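Local atomic coordinates of Vv2_1132 (Vibrio vulnificus CMCP6, PDB entry 5Y9S), a protein that probably regulates transcription as a tetrameric LysR-type factor, with a DNA-binding helix-turn-helix domain and an effector-binding domain of the periplasmic binding protein type. Residues H178-V183 with P252-E257; R102-H107 with H149-L154. All coordinates share one frame; numbering follows the deposited sequence.

Contact 1: residues H178-V183 with P252-E257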
# COMPACT_ATOMS: atom_id res chain seq x y z
N HIS D 178 -38.06 23.05 10.17
CA HIS D 178 -38.02 24.50 10.19
C HIS D 178 -38.12 25.00 8.76
O HIS D 178 -37.49 24.45 7.86
CB HIS D 178 -36.72 25.00 10.82
CG HIS D 178 -36.86 26.28 11.56
ND1 HIS D 178 -35.83 26.84 12.28
CD2 HIS D 178 -37.91 27.12 11.69
CE1 HIS D 178 -36.24 27.97 12.83
NE2 HIS D 178 -37.50 28.17 12.49
N SER D 179 -38.95 26.03 8.57
CA SER D 179 -39.03 26.79 7.33
C SER D 179 -38.66 28.23 7.65
O SER D 179 -39.11 28.78 8.66
CB SER D 179 -40.42 26.70 6.70
OG SER D 179 -40.56 25.56 5.88
N GLU D 180 -37.83 28.82 6.81
CA GLU D 180 -37.30 30.15 7.07
C GLU D 180 -36.78 30.71 5.76
O GLU D 180 -36.97 30.12 4.69
CB GLU D 180 -36.19 30.11 8.13
CG GLU D 180 -34.96 29.33 7.67
CD GLU D 180 -33.83 29.33 8.69
OE1 GLU D 180 -32.93 28.45 8.62
OE2 GLU D 180 -33.83 30.21 9.58
N LYS D 181 -36.11 31.86 5.83
CA LYS D 181 -35.54 32.49 4.66
C LYS D 181 -34.03 32.62 4.83
O LYS D 181 -33.49 32.63 5.95
CB LYS D 181 -36.16 33.87 4.41
CG LYS D 181 -37.71 33.91 4.47
CD LYS D 181 -38.35 33.61 3.11
CE LYS D 181 -39.73 34.26 2.95
NZ LYS D 181 -39.74 35.27 1.85
N VAL D 182 -33.34 32.68 3.70
CA VAL D 182 -31.94 33.04 3.64
C VAL D 182 -31.88 34.53 3.31
O VAL D 182 -32.32 34.94 2.23
CB VAL D 182 -31.18 32.20 2.61
CG1 VAL D 182 -29.81 32.78 2.38
CG2 VAL D 182 -31.10 30.73 3.08
N VAL D 183 -31.36 35.34 4.22
CA VAL D 183 -31.50 36.79 4.08
C VAL D 183 -30.15 37.47 3.94
O VAL D 183 -29.15 36.98 4.47
CB VAL D 183 -32.27 37.38 5.27
CG1 VAL D 183 -33.64 36.70 5.36
CG2 VAL D 183 -31.46 37.23 6.56
N PRO D 252 -28.90 32.00 6.46
CA PRO D 252 -30.19 31.57 7.00
C PRO D 252 -30.53 32.34 8.27
O PRO D 252 -29.66 32.66 9.07
CB PRO D 252 -29.96 30.08 7.30
CG PRO D 252 -28.87 29.69 6.37
CD PRO D 252 -27.98 30.88 6.24
N MET D 253 -31.82 32.64 8.43
CA MET D 253 -32.25 33.37 9.63
C MET D 253 -31.79 32.67 10.90
O MET D 253 -31.37 33.34 11.85
CB MET D 253 -33.78 33.53 9.68
CG MET D 253 -34.34 34.68 8.86
SD MET D 253 -33.91 36.26 9.59
CE MET D 253 -34.69 36.21 11.19
N HIS D 254 -31.84 31.34 10.95
CA HIS D 254 -31.62 30.68 12.24
C HIS D 254 -30.18 30.83 12.73
O HIS D 254 -29.91 30.57 13.92
CB HIS D 254 -32.01 29.20 12.17
CG HIS D 254 -30.97 28.32 11.54
ND1 HIS D 254 -30.96 28.01 10.20
CD2 HIS D 254 -29.90 27.70 12.08
CE1 HIS D 254 -29.94 27.22 9.94
NE2 HIS D 254 -29.27 27.02 11.06
N VAL D 255 -29.25 31.24 11.87
CA VAL D 255 -27.86 31.42 12.27
C VAL D 255 -27.60 32.78 12.89
O VAL D 255 -26.59 32.95 13.58
CB VAL D 255 -26.96 31.15 11.05
CG1 VAL D 255 -25.52 31.45 11.34
CG2 VAL D 255 -27.10 29.70 10.62
N ILE D 256 -28.52 33.75 12.75
CA ILE D 256 -28.26 35.12 13.16
C ILE D 256 -29.26 35.62 14.20
O ILE D 256 -29.37 36.83 14.40
CB ILE D 256 -28.26 36.07 11.94
CG1 ILE D 256 -29.56 35.89 11.16
CG2 ILE D 256 -27.09 35.77 11.05
CD1 ILE D 256 -29.81 36.94 10.09
N GLU D 257 -30.01 34.72 14.83
CA GLU D 257 -31.06 35.15 15.76
C GLU D 257 -30.50 36.07 16.83
O GLU D 257 -31.08 37.11 17.12
CB GLU D 257 -31.73 33.93 16.39
CG GLU D 257 -33.04 34.22 17.11
CD GLU D 257 -33.55 33.04 17.95
OE1 GLU D 257 -33.24 31.88 17.61
OE2 GLU D 257 -34.25 33.28 18.95
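Glu-180 reaches from strand 172-186 to His-254, in the turn where strand 248-252 ends and Val-182 and Pro-252 form an antiparallel non-hydrogen-bonded pair. Its CB points toward that turn, and the side chain packs on Ile-279 and Ile-281 of strand 277-286. CG sits between the backbone N and the carbonyl carbon (chi1 64°), and the extended chain beyond brings CD within 3.5 Å of His-254 ND1. Glu-180 OE1 accepts a hydrogen bond from His-254 ND1 at 2.6 Å through its syn lone pair, in the imidazole plane and nearly straight (162°). Glu-180 OE2 receives a weak, bent bond from His-254 N at 2.7 Å. It also touches Met-253 CB, 3.3 Å from Glu-180 OE2. One residue further along the strand, Lys-181 O accepts from Met-253 N of the turn at 3.0 Å, while Val-183 CG2 fits against Ile-256 CD1 at 3.9 Å, branched apolar groups suiting this buried end. Bonds from ND1 to Glu-180 and from NE2 to Asn-112 OD1 fix the ring's rotation, with carboxylate and ring 26° from coplanar. Acceptors at both nitrogens are consistent with an imidazolium, which the carboxylate would probably stabilise.

Contact 2: residues R102-H107 with H149-L154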
# COMPACT_ATOMS: atom_id res chain seq x y z
N ARG D 102 -28.23 8.56 17.46
CA ARG D 102 -27.14 8.84 16.53
C ARG D 102 -27.64 9.82 15.48
O ARG D 102 -28.64 9.55 14.80
CB ARG D 102 -26.63 7.55 15.88
CG ARG D 102 -25.60 6.78 16.71
CD ARG D 102 -25.64 5.26 16.46
NE ARG D 102 -26.99 4.77 16.16
CZ ARG D 102 -27.24 3.62 15.53
NH1 ARG D 102 -28.50 3.25 15.31
NH2 ARG D 102 -26.25 2.84 15.12
N ILE D 103 -26.96 10.96 15.35
CA ILE D 103 -27.42 12.05 14.49
C ILE D 103 -26.28 12.42 13.55
O ILE D 103 -25.14 12.59 13.99
CB ILE D 103 -27.88 13.26 15.31
CG1 ILE D 103 -29.10 12.88 16.17
CG2 ILE D 103 -28.19 14.41 14.40
CD1 ILE D 103 -29.41 13.84 17.30
N VAL D 104 -26.59 12.52 12.26
CA VAL D 104 -25.64 12.95 11.24
C VAL D 104 -26.22 14.18 10.56
O VAL D 104 -27.44 14.29 10.40
CB VAL D 104 -25.37 11.83 10.21
CG1 VAL D 104 -26.66 11.43 9.51
CG2 VAL D 104 -24.37 12.27 9.18
N CYS D 105 -25.34 15.11 10.17
CA CYS D 105 -25.75 16.33 9.48
C CYS D 105 -24.52 17.06 8.99
O CYS D 105 -23.38 16.65 9.25
CB CYS D 105 -26.55 17.26 10.39
SG CYS D 105 -25.64 17.70 11.89
N LEU D 106 -24.76 18.16 8.29
CA LEU D 106 -23.68 19.02 7.85
C LEU D 106 -23.11 19.77 9.05
O LEU D 106 -23.77 19.93 10.08
CB LEU D 106 -24.17 20.01 6.80
CG LEU D 106 -24.56 19.35 5.47
CD1 LEU D 106 -26.05 18.89 5.48
CD2 LEU D 106 -24.25 20.29 4.31
N HIS D 107 -21.87 20.24 8.89
CA HIS D 107 -21.16 20.93 9.97
C HIS D 107 -21.94 22.13 10.47
O HIS D 107 -22.03 22.36 11.68
CB HIS D 107 -19.78 21.38 9.50
CG HIS D 107 -18.75 20.30 9.51
ND1 HIS D 107 -18.80 19.22 8.66
CD2 HIS D 107 -17.65 20.13 10.28
CE1 HIS D 107 -17.76 18.43 8.89
NE2 HIS D 107 -17.05 18.96 9.87
N HIS D 149 -29.17 1.34 9.55
CA HIS D 149 -29.29 1.62 10.99
C HIS D 149 -27.94 1.94 11.64
O HIS D 149 -27.80 1.85 12.87
CB HIS D 149 -29.98 0.47 11.72
CG HIS D 149 -31.29 0.07 11.11
ND1 HIS D 149 -32.49 0.59 11.53
CD2 HIS D 149 -31.58 -0.78 10.10
CE1 HIS D 149 -33.47 0.07 10.81
NE2 HIS D 149 -32.95 -0.76 9.94
N SER D 150 -26.93 2.32 10.85
CA SER D 150 -25.68 2.79 11.43
C SER D 150 -25.82 4.19 12.00
O SER D 150 -24.93 4.63 12.75
CB SER D 150 -24.56 2.74 10.39
OG SER D 150 -24.80 3.62 9.31
N THR D 151 -26.89 4.90 11.66
CA THR D 151 -27.24 6.18 12.28
C THR D 151 -28.75 6.25 12.36
O THR D 151 -29.46 5.52 11.66
CB THR D 151 -26.68 7.38 11.50
OG1 THR D 151 -26.68 8.53 12.36
CG2 THR D 151 -27.54 7.69 10.29
N ASP D 152 -29.25 7.14 13.22
CA ASP D 152 -30.67 7.19 13.53
C ASP D 152 -31.41 8.36 12.88
O ASP D 152 -32.56 8.19 12.45
CB ASP D 152 -30.87 7.27 15.05
CG ASP D 152 -30.20 6.12 15.76
OD1 ASP D 152 -29.49 6.36 16.76
OD2 ASP D 152 -30.37 4.97 15.31
N LEU D 153 -30.80 9.54 12.83
CA LEU D 153 -31.46 10.71 12.26
C LEU D 153 -30.48 11.47 11.38
O LEU D 153 -29.27 11.49 11.62
CB LEU D 153 -32.01 11.65 13.32
CG LEU D 153 -33.02 11.07 14.31
CD1 LEU D 153 -33.15 11.96 15.53
CD2 LEU D 153 -34.37 10.89 13.63
N LEU D 154 -31.03 12.10 10.35
CA LEU D 154 -30.26 12.95 9.46
C LEU D 154 -30.99 14.28 9.35
O LEU D 154 -32.19 14.31 9.03
CB LEU D 154 -30.10 12.28 8.10
CG LEU D 154 -29.75 13.21 6.95
CD1 LEU D 154 -28.25 13.57 6.96
CD2 LEU D 154 -30.17 12.62 5.61
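Arg-102, within strand 100-105, and Asp-152, just ahead of the parallel neighbour 153-157, form a salt bridge. The guanidinium grips the carboxylate side-on: Arg-102 NE gives an almost straight bond (171°) to Asp-152 OD1 at 3.0 Å, and Arg-102 NH1 reaches Asp-152 OD2 at 2.5 Å. The two planes are 55° apart, so the groups are far from coplanar, and NE meets OD1 from above the carboxylate plane. A bend at chi3 (-33°) turns the long arginine chain back over the loop, with Thr-151 N above the centre of one guanidinium face. Both NH1 and NH2 also make weak bonds to His-149 O, at the Schellman turn that ends helix 139-147. Arginine suits this place because its several N-H groups can serve a carboxylate and a carbonyl together.

The carboxylate also binds main chain: Asp-152 OD1 accepts a hydrogen bond from Arg-102 N at 2.6 Å. Arg-291 adds another salt bridge to that oxygen, an environment that would probably keep the buried aspartate ionised.

Between the backbones, Arg-102 O accepts from both Asp-152 N and Leu-153 N, and Val-104 N donates to Leu-153 O at 2.9 Å.

Apolar side chains fill the two faces of the sheet. Ile-103 and Leu-153 lie on the one that packs against Phe-297 of helix 292-300. On the other, Val-104 CG1 meets Leu-154 CD1 at 3.7 Å and Thr-151 CG2 at 3.9 Å. Beta-branched Val-104 favours the extended backbone, while the longer Leu-154 reaches Ile-139 and His-142 of helix 139-147.

Parallel neighbouring strands with helices packed on both faces are the alpha/beta arrangement expected of a LysR effector-binding domain, as in the periplasmic binding proteins.

In the fold
Both contacts belong to the LysR substrate-binding domain and reach the same mixed sheet, with centres about 22 Å apart and nearest atoms about 9 Å apart, so they do not touch. They come in series along the chain: contact 2 closes at strand 153-157 before contact 1 opens on strand 172-186, the next strand. Strand 277-286 pairs antiparallel with both of these strands. Contact 2 is buried, in the part built on strands 100-105, 129-134 and 153-157, whereas contact 1 is partly buried, in the part built on strands 172-186, 199-205, 225-232 and 248-252. These are probably the two lobes between which such domains bind effectors, separate in sequence from the N-terminal helix-turn-helix region.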